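Local coordinates for protein alpha-1,2-mannosidase (Bacteroides thetaiotaomicron, PDB 2WW2) that hydrolyses alpha-mannosides with inversion of configuration, as a calcium-dependent glycoside hydrolase of family 92 from a human gut symbiont, at residues G78-M83 with I231-S236; V145-Y150 with N182-E187; I156-E159 with L164-G167; D201-H206 with C216-F221; F221-P224 with K228-I231. One frame throughout, in Å; residues are numbered along the deposited sequence. Where two conformers were deposited one is given.

Contact 1. Residues G78-M83 with I231-S236; sequences GTFSIM and IRTASS
Ile82 and Phe80 reach from the strand of residues 80-83 onto Thr233 and Ile231, and these four side chains make the contact between 78-83 and 231-236. Ile82 has the largest share. Its branch methyl CG2 meets the delta methyl CD1 of Ile231 at 3.9 Å, the two side chains sliding past each other in opposite directions. The other arm of Ile82 leans the opposite way along the strand, where CD1 comes to 4.2 Å from Thr233 CG2. A beta-branched, wholly apolar residue suits this place, because its two arms can serve two neighbours at once.

Phe80 is turned so that CG sits between the backbone N and the carbonyl carbon (chi1 71°), which sends the ring toward the opposite strand. Thr233 OG1 arrives at the rim of this ring, near its plane, 3.7 Å from CZ. The hydroxyl belongs to a buried residue yet is satisfied: it is hydrogen-bonded to the carbonyl O of Met185 on the neighbouring strand 182-188. Thr233 therefore turns its oxygen to a backbone acceptor while CG2 serves the apolar layer. Met186 also touches Phe80, Ile82 and Thr233.

No hydrogen bond joins the two segments. Their strand axes approach no closer than 10.7 Å and run antiparallel, at 178°. Two strands held at this spacing by interleaved side chains, each bonded instead to other strands, are characteristic of a beta sandwich, the fold of the family 92 N-terminal domain.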
# COMPACT_ATOMS: atom_id res chain seq x y z
N GLY A 78 -31.21 2.14 -29.62
CA GLY A 78 -31.96 3.12 -30.41
C GLY A 78 -31.05 4.23 -30.88
O GLY A 78 -31.41 5.39 -30.77
N THR A 79 -29.88 3.87 -31.39
CA THR A 79 -28.84 4.87 -31.71
C THR A 79 -28.51 4.89 -33.21
O THR A 79 -28.50 3.84 -33.87
CB THR A 79 -27.54 4.64 -30.85
OG1 THR A 79 -26.58 5.67 -31.10
CG2 THR A 79 -26.89 3.27 -31.11
N PHE A 80 -28.29 6.10 -33.74
CA PHE A 80 -27.81 6.27 -35.11
C PHE A 80 -26.87 7.47 -35.09
O PHE A 80 -26.76 8.15 -34.05
CB PHE A 80 -28.98 6.45 -36.11
CG PHE A 80 -29.70 7.76 -36.01
CD1 PHE A 80 -29.33 8.83 -36.82
CD2 PHE A 80 -30.79 7.92 -35.15
CE1 PHE A 80 -30.01 10.05 -36.75
CE2 PHE A 80 -31.46 9.16 -35.09
CZ PHE A 80 -31.06 10.21 -35.88
N SER A 81 -26.12 7.71 -36.17
CA SER A 81 -25.22 8.87 -36.15
C SER A 81 -25.29 9.63 -37.46
O SER A 81 -25.73 9.11 -38.48
CB SER A 81 -23.76 8.48 -35.87
OG SER A 81 -23.20 7.76 -36.96
N ILE A 82 -24.83 10.87 -37.40
CA ILE A 82 -24.76 11.72 -38.57
C ILE A 82 -23.32 12.25 -38.59
O ILE A 82 -22.80 12.62 -37.54
CB ILE A 82 -25.74 12.91 -38.40
CG1 ILE A 82 -27.19 12.44 -38.54
CG2 ILE A 82 -25.43 14.01 -39.39
CD1 ILE A 82 -28.20 13.48 -38.04
N MET A 83 -22.68 12.26 -39.75
CA MET A 83 -21.29 12.69 -39.84
C MET A 83 -21.06 13.50 -41.12
O MET A 83 -21.07 12.96 -42.22
CB MET A 83 -20.33 11.48 -39.81
CG MET A 83 -18.87 11.89 -39.80
SD MET A 83 -18.47 12.95 -38.38
CE MET A 83 -16.70 13.05 -38.60
N ILE A 231 -29.20 20.67 -40.80
CA ILE A 231 -29.78 19.33 -40.76
C ILE A 231 -30.71 19.31 -39.57
O ILE A 231 -30.31 19.65 -38.46
CB ILE A 231 -28.72 18.24 -40.50
CG1 ILE A 231 -27.52 18.41 -41.44
CG2 ILE A 231 -29.34 16.82 -40.69
CD1 ILE A 231 -26.39 17.38 -41.20
N ARG A 232 -31.96 18.92 -39.80
CA ARG A 232 -32.96 18.86 -38.73
C ARG A 232 -33.32 17.41 -38.57
O ARG A 232 -33.54 16.74 -39.57
CB ARG A 232 -34.23 19.64 -39.10
CG ARG A 232 -33.96 21.11 -39.38
CD ARG A 232 -35.23 21.86 -39.89
NE ARG A 232 -34.81 23.19 -40.29
CZ ARG A 232 -34.63 23.56 -41.55
NH1 ARG A 232 -34.90 22.71 -42.53
NH2 ARG A 232 -34.18 24.78 -41.82
N THR A 233 -33.41 16.94 -37.33
CA THR A 233 -33.68 15.52 -37.11
C THR A 233 -34.51 15.28 -35.83
O THR A 233 -34.45 16.06 -34.88
CB THR A 233 -32.36 14.71 -37.11
OG1 THR A 233 -32.63 13.30 -37.08
CG2 THR A 233 -31.47 15.06 -35.92
N ALA A 234 -35.34 14.23 -35.84
CA ALA A 234 -36.02 13.80 -34.63
C ALA A 234 -36.30 12.31 -34.76
O ALA A 234 -36.22 11.75 -35.86
CB ALA A 234 -37.34 14.56 -34.42
N SER A 235 -36.59 11.67 -33.64
CA SER A 235 -36.87 10.24 -33.65
C SER A 235 -38.01 9.92 -32.70
O SER A 235 -38.43 10.77 -31.89
CB SER A 235 -35.62 9.42 -33.26
OG SER A 235 -35.37 9.50 -31.86
N SER A 236 -38.50 8.70 -32.80
CA SER A 236 -39.59 8.23 -31.95
C SER A 236 -39.38 6.74 -31.67
O SER A 236 -38.83 6.03 -32.52
CB SER A 236 -40.95 8.42 -32.65
OG SER A 236 -42.00 7.87 -31.87

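Contact 2. Residues V145-Y150 with N182-E187; sequences VVVDAY and NYFMME
Met186 and Val147 reach toward each other, tip to tip, across the interior between strands 182-188 and 143-148. At the root of the methionine, CB lies against the carbonyl O of Arg232 on the next strand. CG packs beside Val165 CB on the other flank. The chain then runs on extended to Met186 SD, which touches Val147 CG2 at 3.5 Å. A bend at the last torsion (chi3 80°) swings Met186 CE back over both valine methyls, at 3.7 Å from Val147 CG1, and brings it also beside Phe80. An unbranched, flexible thioether suits a place with partners on so many sides.

Along the same two segments, Ala149 CB meets the edge of the Phe184 ring, 4.0 Å from CZ; the single methyl of alanine sits against this rim. Val147 CG1 comes obliquely to the same ring, which is stacked with that of Phe80. Next to Ala149, Asp148 OD1 accepts from Tyr150 N at 2.8 Å, an Asx turn, while OD2 forms a salt bridge with Arg96.

Across the segments every touching group is apolar or weakly polar, which implies that shape and exclusion of water, rather than hydrogen bonds, hold them together.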
# COMPACT_ATOMS: atom_id res chain seq x y z
N VAL A 145 -22.69 14.28 -46.19
CA VAL A 145 -23.11 13.87 -44.86
C VAL A 145 -23.36 12.37 -44.95
O VAL A 145 -24.02 11.91 -45.90
CB VAL A 145 -24.41 14.60 -44.44
CG1 VAL A 145 -24.95 14.02 -43.11
CG2 VAL A 145 -24.17 16.13 -44.37
N VAL A 146 -22.84 11.62 -43.99
CA VAL A 146 -23.11 10.19 -43.89
C VAL A 146 -24.05 9.96 -42.72
O VAL A 146 -23.82 10.49 -41.61
CB VAL A 146 -21.84 9.36 -43.67
CG1 VAL A 146 -22.19 7.89 -43.33
CG2 VAL A 146 -20.93 9.45 -44.90
N VAL A 147 -25.07 9.14 -42.96
CA VAL A 147 -25.98 8.71 -41.93
C VAL A 147 -25.69 7.23 -41.66
O VAL A 147 -25.61 6.42 -42.59
CB VAL A 147 -27.44 8.90 -42.35
CG1 VAL A 147 -28.37 8.35 -41.31
CG2 VAL A 147 -27.76 10.41 -42.58
N ASP A 148 -25.50 6.89 -40.39
CA ASP A 148 -25.08 5.55 -40.00
C ASP A 148 -26.18 5.04 -39.09
O ASP A 148 -26.41 5.60 -38.01
CB ASP A 148 -23.71 5.64 -39.31
CG ASP A 148 -23.20 4.29 -38.81
OD1 ASP A 148 -24.02 3.44 -38.39
OD2 ASP A 148 -21.96 4.08 -38.84
N ALA A 149 -26.90 4.00 -39.53
CA ALA A 149 -28.05 3.51 -38.78
C ALA A 149 -27.68 2.33 -37.89
O ALA A 149 -28.56 1.65 -37.34
CB ALA A 149 -29.22 3.15 -39.75
N TYR A 150 -26.37 2.10 -37.75
CA TYR A 150 -25.78 1.11 -36.83
C TYR A 150 -26.04 -0.32 -37.31
O TYR A 150 -26.67 -0.52 -38.36
CB TYR A 150 -26.35 1.29 -35.42
CG TYR A 150 -25.31 1.56 -34.35
CD1 TYR A 150 -25.00 0.60 -33.39
CD2 TYR A 150 -24.64 2.78 -34.29
CE1 TYR A 150 -24.06 0.86 -32.39
CE2 TYR A 150 -23.68 3.04 -33.30
CZ TYR A 150 -23.42 2.07 -32.34
OH TYR A 150 -22.52 2.30 -31.33
N ASN A 182 -36.00 2.34 -33.02
CA ASN A 182 -36.09 3.78 -33.00
C ASN A 182 -36.26 4.27 -34.45
O ASN A 182 -35.46 3.93 -35.33
CB ASN A 182 -34.85 4.39 -32.30
CG ASN A 182 -34.89 5.90 -32.25
OD1 ASN A 182 -35.51 6.51 -31.35
ND2 ASN A 182 -34.22 6.52 -33.19
N TYR A 183 -37.35 5.01 -34.69
CA TYR A 183 -37.69 5.47 -36.05
C TYR A 183 -37.23 6.90 -36.16
O TYR A 183 -37.65 7.75 -35.37
CB TYR A 183 -39.20 5.38 -36.24
CG TYR A 183 -39.75 3.99 -35.98
CD1 TYR A 183 -39.68 3.00 -36.95
CD2 TYR A 183 -40.28 3.66 -34.74
CE1 TYR A 183 -40.17 1.71 -36.71
CE2 TYR A 183 -40.77 2.36 -34.49
CZ TYR A 183 -40.71 1.41 -35.48
OH TYR A 183 -41.17 0.14 -35.24
N PHE A 184 -36.35 7.19 -37.12
CA PHE A 184 -35.79 8.53 -37.20
C PHE A 184 -36.08 9.20 -38.55
O PHE A 184 -36.40 8.53 -39.54
CB PHE A 184 -34.29 8.52 -36.90
CG PHE A 184 -33.46 7.70 -37.87
CD1 PHE A 184 -33.04 8.25 -39.08
CD2 PHE A 184 -33.08 6.41 -37.56
CE1 PHE A 184 -32.26 7.50 -39.97
CE2 PHE A 184 -32.31 5.64 -38.44
CZ PHE A 184 -31.90 6.18 -39.65
N MET A 185 -36.00 10.53 -38.57
CA MET A 185 -36.11 11.26 -39.83
C MET A 185 -35.29 12.52 -39.74
O MET A 185 -35.06 13.07 -38.65
CB MET A 185 -37.57 11.61 -40.19
CG MET A 185 -38.23 12.68 -39.35
SD MET A 185 -39.73 13.39 -40.11
CE MET A 185 -39.07 14.49 -41.35
N MET A 186 -34.83 12.96 -40.90
CA MET A 186 -34.04 14.18 -40.95
C MET A 186 -34.26 14.92 -42.27
O MET A 186 -34.67 14.34 -43.28
CB MET A 186 -32.57 13.87 -40.74
CG MET A 186 -31.94 13.08 -41.84
SD MET A 186 -30.25 12.60 -41.42
CE MET A 186 -30.59 11.21 -40.35
N GLU A 187 -34.00 16.21 -42.24
CA GLU A 187 -34.24 17.03 -43.40
C GLU A 187 -33.00 17.88 -43.59
O GLU A 187 -32.40 18.30 -42.61
CB GLU A 187 -35.45 17.91 -43.14
CG GLU A 187 -35.79 18.85 -44.29
CD GLU A 187 -36.83 19.88 -43.90
OE1 GLU A 187 -36.65 20.58 -42.89
OE2 GLU A 187 -37.83 19.98 -44.62

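Contact 3. Residues I156-E159 with L164-G167; sequences ITIE and LVKG
A beta hairpin, with strands 154-159 and 164-169 as its arms, brings Ile156-Glu159 against Leu164-Gly167 in antiparallel register. Thr157 and Lys166 form one hydrogen-bonded pair: Thr157 N gives to Lys166 O at 2.8 Å, and Lys166 N returns a bond to Thr157 O. Glu159 and Leu164 form the next, nearer the turn. There Glu159 N to Leu164 O is 2.9 Å and almost straight at the hydrogen, whereas Leu164 N to Glu159 O stretches to 3.2 Å, with the donor standing above the carbonyl plane. Leu164 N to Glu159 O is thus the longest of the four bonds, at the end nearest the turn.

Between these rungs lie the non-hydrogen-bonded pairs Ile158-Val165 and Ile156-Gly167. Gly167 and Ile156 are close, their CA atoms 4.1 Å apart; a CB on Gly167 would stand only 3.5 Å from Ile156 CA, so the lack of a side chain suits the place.

The two faces differ in chemistry. On the one bearing Glu159, Leu164 and Lys166, Glu159 OE1 and Lys166 NZ make a long salt bridge of 3.9 Å, the two chains crossing at a slant; Glu159 OE2 has a further partner in Lys162 NZ. The face bearing Ile156, Ile158 and Val165 is buried and turns toward Ala217 and Leu219 of strand 216-221. Beta-branched residues suit extended strands, and here their branches pack together: with Val165 CG1 anti to the backbone N (chi1 168°), that methyl meets Ile156 CG2 at 3.6 Å, while Val165 CG2 lies beside Ile158 CG2.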
# COMPACT_ATOMS: atom_id res chain seq x y z
N ILE A 156 -32.53 2.35 -44.04
CA ILE A 156 -32.54 3.76 -44.37
C ILE A 156 -33.20 3.95 -45.73
O ILE A 156 -32.98 3.17 -46.65
CB ILE A 156 -31.09 4.31 -44.49
CG1 ILE A 156 -30.29 4.05 -43.21
CG2 ILE A 156 -31.12 5.83 -44.78
CD1 ILE A 156 -28.80 4.44 -43.35
N THR A 157 -34.01 5.00 -45.84
CA THR A 157 -34.59 5.39 -47.12
C THR A 157 -34.29 6.86 -47.38
O THR A 157 -34.43 7.70 -46.49
CB THR A 157 -36.12 5.14 -47.15
OG1 THR A 157 -36.38 3.75 -46.95
CG2 THR A 157 -36.71 5.57 -48.49
N ILE A 158 -33.84 7.17 -48.58
CA ILE A 158 -33.52 8.55 -48.95
C ILE A 158 -34.58 9.03 -49.92
O ILE A 158 -34.99 8.29 -50.80
CB ILE A 158 -32.16 8.63 -49.69
CG1 ILE A 158 -31.06 7.91 -48.92
CG2 ILE A 158 -31.79 10.12 -49.98
CD1 ILE A 158 -29.73 7.86 -49.66
N GLU A 159 -35.02 10.27 -49.76
CA GLU A 159 -35.90 10.90 -50.72
C GLU A 159 -35.23 12.19 -51.15
O GLU A 159 -35.54 13.26 -50.65
CB GLU A 159 -37.27 11.17 -50.09
CG GLU A 159 -37.96 9.88 -49.63
CD GLU A 159 -39.33 10.14 -49.05
OE1 GLU A 159 -39.45 10.29 -47.81
OE2 GLU A 159 -40.31 10.19 -49.82
N LEU A 164 -35.04 14.54 -47.73
CA LEU A 164 -35.36 13.81 -46.51
C LEU A 164 -34.62 12.49 -46.42
O LEU A 164 -34.39 11.84 -47.45
CB LEU A 164 -36.87 13.49 -46.43
CG LEU A 164 -37.86 14.64 -46.27
CD1 LEU A 164 -39.32 14.12 -46.23
CD2 LEU A 164 -37.52 15.45 -45.01
N VAL A 165 -34.27 12.09 -45.21
CA VAL A 165 -33.81 10.72 -44.96
C VAL A 165 -34.60 10.16 -43.80
O VAL A 165 -34.77 10.83 -42.79
CB VAL A 165 -32.29 10.65 -44.65
CG1 VAL A 165 -31.92 9.25 -44.13
CG2 VAL A 165 -31.47 10.97 -45.90
N LYS A 166 -35.09 8.94 -43.93
CA LYS A 166 -35.79 8.30 -42.82
C LYS A 166 -35.16 6.94 -42.59
O LYS A 166 -34.50 6.41 -43.48
CB LYS A 166 -37.28 8.14 -43.15
CG LYS A 166 -37.98 9.49 -43.37
CD LYS A 166 -39.47 9.32 -43.69
CE LYS A 166 -40.11 10.69 -43.91
NZ LYS A 166 -41.47 10.56 -44.50
N GLY A 167 -35.36 6.35 -41.41
CA GLY A 167 -34.79 5.03 -41.17
C GLY A 167 -35.21 4.42 -39.86
O GLY A 167 -35.98 5.02 -39.09

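Contact 4. Residues D201-H206 with C216-F221; sequences DTLLHH and CAYLKF
Tyr218 meets both Leu203 and His205, and it is the residue of 216-221 that carries this contact. The strand comes to it through Cys216, which packs on Asp148, and Ala217, whose small methyl is directed to the other side, against Ile156 and Ile158.

At Tyr218 itself CG stands between the backbone N and the carbonyl carbon (chi1 83°), and the ring projects toward strand 203-205, beyond the intervening strand 194-198. Leu203 CD1 sits at the ring's edge, 3.8 Å from CE2. Farther out, Tyr218 OH and His205 ND1 are hydrogen-bonded at 2.8 Å and nearly straight. The hydroxyl lies in the plane of the imidazole, at its edge, and the two rings meet rim to rim with planes 70° apart. A tyrosine suits the place because its length spans the neighbouring strand and its oxygen ends at a more exposed histidine. A phenylalanine here would keep the edge that Leu203 touches but would probably leave His205 ND1 without its mate and the imidazole freer to turn.

Past it, Leu219 points to the same side as Ala217 and touches Val192, and Lys220 makes a long, weak ion pair with Asp142.

Since either group could be the donor, the bond is compatible with either neutral form of the histidine, and a protonated imidazole could probably keep it by donating to the hydroxyl.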
# COMPACT_ATOMS: atom_id res chain seq x y z
N ASP A 201 -21.25 -4.04 -46.94
CA ASP A 201 -20.37 -4.73 -47.85
C ASP A 201 -20.09 -3.88 -49.09
O ASP A 201 -18.96 -3.75 -49.51
CB ASP A 201 -21.01 -6.03 -48.29
CG ASP A 201 -20.04 -6.92 -49.04
OD1 ASP A 201 -19.21 -7.58 -48.38
OD2 ASP A 201 -20.14 -6.98 -50.28
N THR A 202 -21.15 -3.34 -49.67
CA THR A 202 -21.06 -2.62 -50.93
C THR A 202 -21.64 -1.22 -50.79
O THR A 202 -22.68 -1.03 -50.17
CB THR A 202 -21.86 -3.36 -52.03
OG1 THR A 202 -21.50 -4.74 -52.01
CG2 THR A 202 -21.56 -2.79 -53.41
N LEU A 203 -20.95 -0.25 -51.39
CA LEU A 203 -21.50 1.09 -51.57
C LEU A 203 -22.27 1.14 -52.89
O LEU A 203 -21.71 0.89 -53.95
CB LEU A 203 -20.37 2.12 -51.57
CG LEU A 203 -20.69 3.56 -51.93
CD1 LEU A 203 -21.85 4.13 -51.09
CD2 LEU A 203 -19.44 4.40 -51.76
N LEU A 204 -23.56 1.47 -52.82
CA LEU A 204 -24.40 1.46 -54.02
C LEU A 204 -24.86 2.87 -54.39
O LEU A 204 -25.81 3.40 -53.80
CB LEU A 204 -25.61 0.58 -53.78
CG LEU A 204 -25.25 -0.86 -53.38
CD1 LEU A 204 -26.26 -1.49 -52.42
CD2 LEU A 204 -25.05 -1.70 -54.63
N HIS A 205 -24.21 3.48 -55.37
CA HIS A 205 -24.58 4.84 -55.77
C HIS A 205 -25.98 4.92 -56.39
O HIS A 205 -26.42 4.00 -57.07
CB HIS A 205 -23.51 5.41 -56.71
CG HIS A 205 -22.14 5.39 -56.12
ND1 HIS A 205 -21.69 6.38 -55.25
CD2 HIS A 205 -21.12 4.50 -56.23
CE1 HIS A 205 -20.45 6.11 -54.88
NE2 HIS A 205 -20.09 4.97 -55.45
N HIS A 206 -26.69 6.03 -56.14
CA HIS A 206 -28.05 6.25 -56.68
C HIS A 206 -29.13 5.43 -55.98
O HIS A 206 -30.32 5.68 -56.17
CB HIS A 206 -28.13 5.98 -58.19
CG HIS A 206 -27.31 6.92 -59.01
ND1 HIS A 206 -26.03 6.61 -59.43
CD2 HIS A 206 -27.57 8.16 -59.49
CE1 HIS A 206 -25.54 7.62 -60.13
NE2 HIS A 206 -26.46 8.57 -60.19
N CYS A 216 -25.69 2.30 -43.94
CA CYS A 216 -25.37 3.72 -43.96
C CYS A 216 -25.90 4.32 -45.26
O CYS A 216 -26.25 3.60 -46.22
CB CYS A 216 -23.85 3.94 -43.87
SG CYS A 216 -23.04 3.23 -42.37
N ALA A 217 -25.95 5.65 -45.31
CA ALA A 217 -26.36 6.33 -46.54
C ALA A 217 -25.52 7.57 -46.62
O ALA A 217 -25.10 8.10 -45.58
CB ALA A 217 -27.82 6.70 -46.49
N TYR A 218 -25.26 8.02 -47.83
CA TYR A 218 -24.57 9.30 -47.99
C TYR A 218 -25.39 10.23 -48.85
O TYR A 218 -26.15 9.80 -49.71
CB TYR A 218 -23.16 9.12 -48.57
CG TYR A 218 -23.10 8.99 -50.08
CD1 TYR A 218 -23.10 10.12 -50.90
CD2 TYR A 218 -23.05 7.73 -50.68
CE1 TYR A 218 -23.04 10.01 -52.27
CE2 TYR A 218 -23.00 7.62 -52.07
CZ TYR A 218 -22.99 8.77 -52.84
OH TYR A 218 -22.94 8.66 -54.21
N LEU A 219 -25.20 11.52 -48.60
CA LEU A 219 -25.78 12.59 -49.37
C LEU A 219 -24.64 13.52 -49.70
O LEU A 219 -23.79 13.78 -48.85
CB LEU A 219 -26.80 13.34 -48.51
CG LEU A 219 -27.97 12.45 -48.08
CD1 LEU A 219 -27.73 11.92 -46.67
CD2 LEU A 219 -29.25 13.24 -48.16
N LYS A 220 -24.60 14.00 -50.95
CA LYS A 220 -23.58 14.93 -51.39
C LYS A 220 -24.24 16.28 -51.71
O LYS A 220 -25.32 16.32 -52.31
CB LYS A 220 -22.88 14.38 -52.64
CG LYS A 220 -21.68 15.18 -53.12
CD LYS A 220 -21.08 14.48 -54.34
CE LYS A 220 -19.64 14.89 -54.59
NZ LYS A 220 -19.55 16.31 -55.03
N PHE A 221 -23.59 17.38 -51.31
CA PHE A 221 -24.19 18.71 -51.47
C PHE A 221 -23.35 19.64 -52.33
O PHE A 221 -22.23 19.31 -52.73
CB PHE A 221 -24.46 19.36 -50.10
CG PHE A 221 -25.37 18.53 -49.23
CD1 PHE A 221 -26.75 18.66 -49.34
CD2 PHE A 221 -24.85 17.59 -48.36
CE1 PHE A 221 -27.59 17.87 -48.56
CE2 PHE A 221 -25.67 16.80 -47.59
CZ PHE A 221 -27.04 16.94 -47.67

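Contact 5. Residues F221-P224 with K228-I231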
# COMPACT_ATOMS: atom_id res chain seq x y z
N PHE A 221 -23.59 17.38 -51.31
CA PHE A 221 -24.19 18.71 -51.47
C PHE A 221 -23.35 19.64 -52.33
O PHE A 221 -22.23 19.31 -52.73
CB PHE A 221 -24.46 19.36 -50.10
CG PHE A 221 -25.37 18.53 -49.23
CD1 PHE A 221 -26.75 18.66 -49.34
CD2 PHE A 221 -24.85 17.59 -48.36
CE1 PHE A 221 -27.59 17.87 -48.56
CE2 PHE A 221 -25.67 16.80 -47.59
CZ PHE A 221 -27.04 16.94 -47.67
N ASP A 222 -23.91 20.81 -52.61
CA ASP A 222 -23.18 21.85 -53.33
C ASP A 222 -23.55 23.18 -52.70
O ASP A 222 -24.02 24.10 -53.38
CB ASP A 222 -23.54 21.85 -54.81
CG ASP A 222 -22.60 22.70 -55.62
OD1 ASP A 222 -21.50 23.02 -55.12
OD2 ASP A 222 -22.96 23.05 -56.76
N VAL A 223 -23.38 23.27 -51.39
CA VAL A 223 -23.68 24.49 -50.65
C VAL A 223 -22.78 25.62 -51.16
O VAL A 223 -21.56 25.45 -51.23
CB VAL A 223 -23.43 24.30 -49.14
CG1 VAL A 223 -23.79 25.60 -48.38
CG2 VAL A 223 -24.24 23.10 -48.60
N PRO A 224 -23.37 26.77 -51.52
CA PRO A 224 -22.49 27.84 -52.02
C PRO A 224 -21.60 28.44 -50.93
O PRO A 224 -21.95 28.44 -49.75
CB PRO A 224 -23.47 28.91 -52.56
CG PRO A 224 -24.87 28.27 -52.53
CD PRO A 224 -24.80 27.13 -51.53
N LYS A 228 -24.40 27.81 -45.07
CA LYS A 228 -24.21 26.66 -44.19
C LYS A 228 -25.35 25.68 -44.43
O LYS A 228 -26.46 26.10 -44.76
CB LYS A 228 -24.19 27.08 -42.72
CG LYS A 228 -23.02 28.04 -42.37
CD LYS A 228 -23.02 28.41 -40.89
CE LYS A 228 -24.23 29.29 -40.55
NZ LYS A 228 -24.17 29.80 -39.14
N LEU A 229 -25.06 24.40 -44.28
CA LEU A 229 -26.08 23.37 -44.37
C LEU A 229 -26.74 23.26 -43.00
O LEU A 229 -26.05 23.21 -41.97
CB LEU A 229 -25.43 22.01 -44.70
CG LEU A 229 -26.36 20.80 -44.82
CD1 LEU A 229 -27.20 20.89 -46.10
CD2 LEU A 229 -25.55 19.52 -44.79
N THR A 230 -28.07 23.21 -42.98
CA THR A 230 -28.78 22.87 -41.75
C THR A 230 -29.32 21.45 -41.87
O THR A 230 -29.80 21.05 -42.94
CB THR A 230 -29.96 23.83 -41.51
OG1 THR A 230 -29.45 25.15 -41.28
CG2 THR A 230 -30.74 23.40 -40.28
N ILE A 231 -29.20 20.67 -40.80
CA ILE A 231 -29.78 19.33 -40.76
C ILE A 231 -30.71 19.31 -39.57
O ILE A 231 -30.31 19.65 -38.46
CB ILE A 231 -28.72 18.24 -40.50
CG1 ILE A 231 -27.52 18.41 -41.44
CG2 ILE A 231 -29.34 16.82 -40.69
CD1 ILE A 231 -26.39 17.38 -41.20
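Leu229 lies over one face of the Phe221 ring where the chain makes a beta arch, leaving strand 216-221 through a short loop and entering strand 229-236. No hydrogen bond joins 221-224 to 228-231; they meet through side chains alone. Leu229 CD1 makes a CH-pi contact, 4.1 Å from the centroid of the Phe221 ring and 18° off its normal. The second methyl, CD2, shares that face toward the other rim, 3.9 Å from CE2. With CG anti to the backbone N (chi1 179°), Leu229 presents both methyls to the ring, which is why a leucine suits a flat aromatic partner.

Val223 closes the arch farther along. Its CG2 packs 4.2 Å from Leu229 CB, while CG1 lies 4.0 Å from Lys228 N. A compact branched residue can thus fill the bend between loop and strand, with its own backbone N bonded to Gln143 OE1. Lys228 itself points away, its NZ paired in a salt bridge with Glu134 OE1 on strand 130-136.

Outside this shell, Phe188 meets the ring of Phe221 with planes at about 35°, and it also touches Leu229. An alanine in place of Phe221 would take away the face on which both Leu229 methyls rest, and would probably leave a gap beside them and Phe188 without its ring partner. Strand 143-148 flanks the pair: Val145 CG2 packs against both, touching CE2 of the phenylalanine and CD2 of the leucine.

All five contacts belong to the N-terminal domain, and contacts 1 and 2 lie closest together, with centres 5 Å apart. A salt bridge of 2.8 Å from Arg232 NH1 to Glu187 OE1 joins them, and Met83 N probably bonds to Val146 O. Contact 3, about 7 Å from contact 2 between centres, adjoins strand 182-188, where Met186 N probably bonds to Val165 O. Contact 4, about 13 Å from contact 2 between centres, uses strand 216-221, which pairs with strand 143-148, and contact 5 grows from Phe221, which it shares with contact 4. None includes a residue of the two sodium sites; the centres of the five contacts lie about 23 to 38 Å from the centre of the chain.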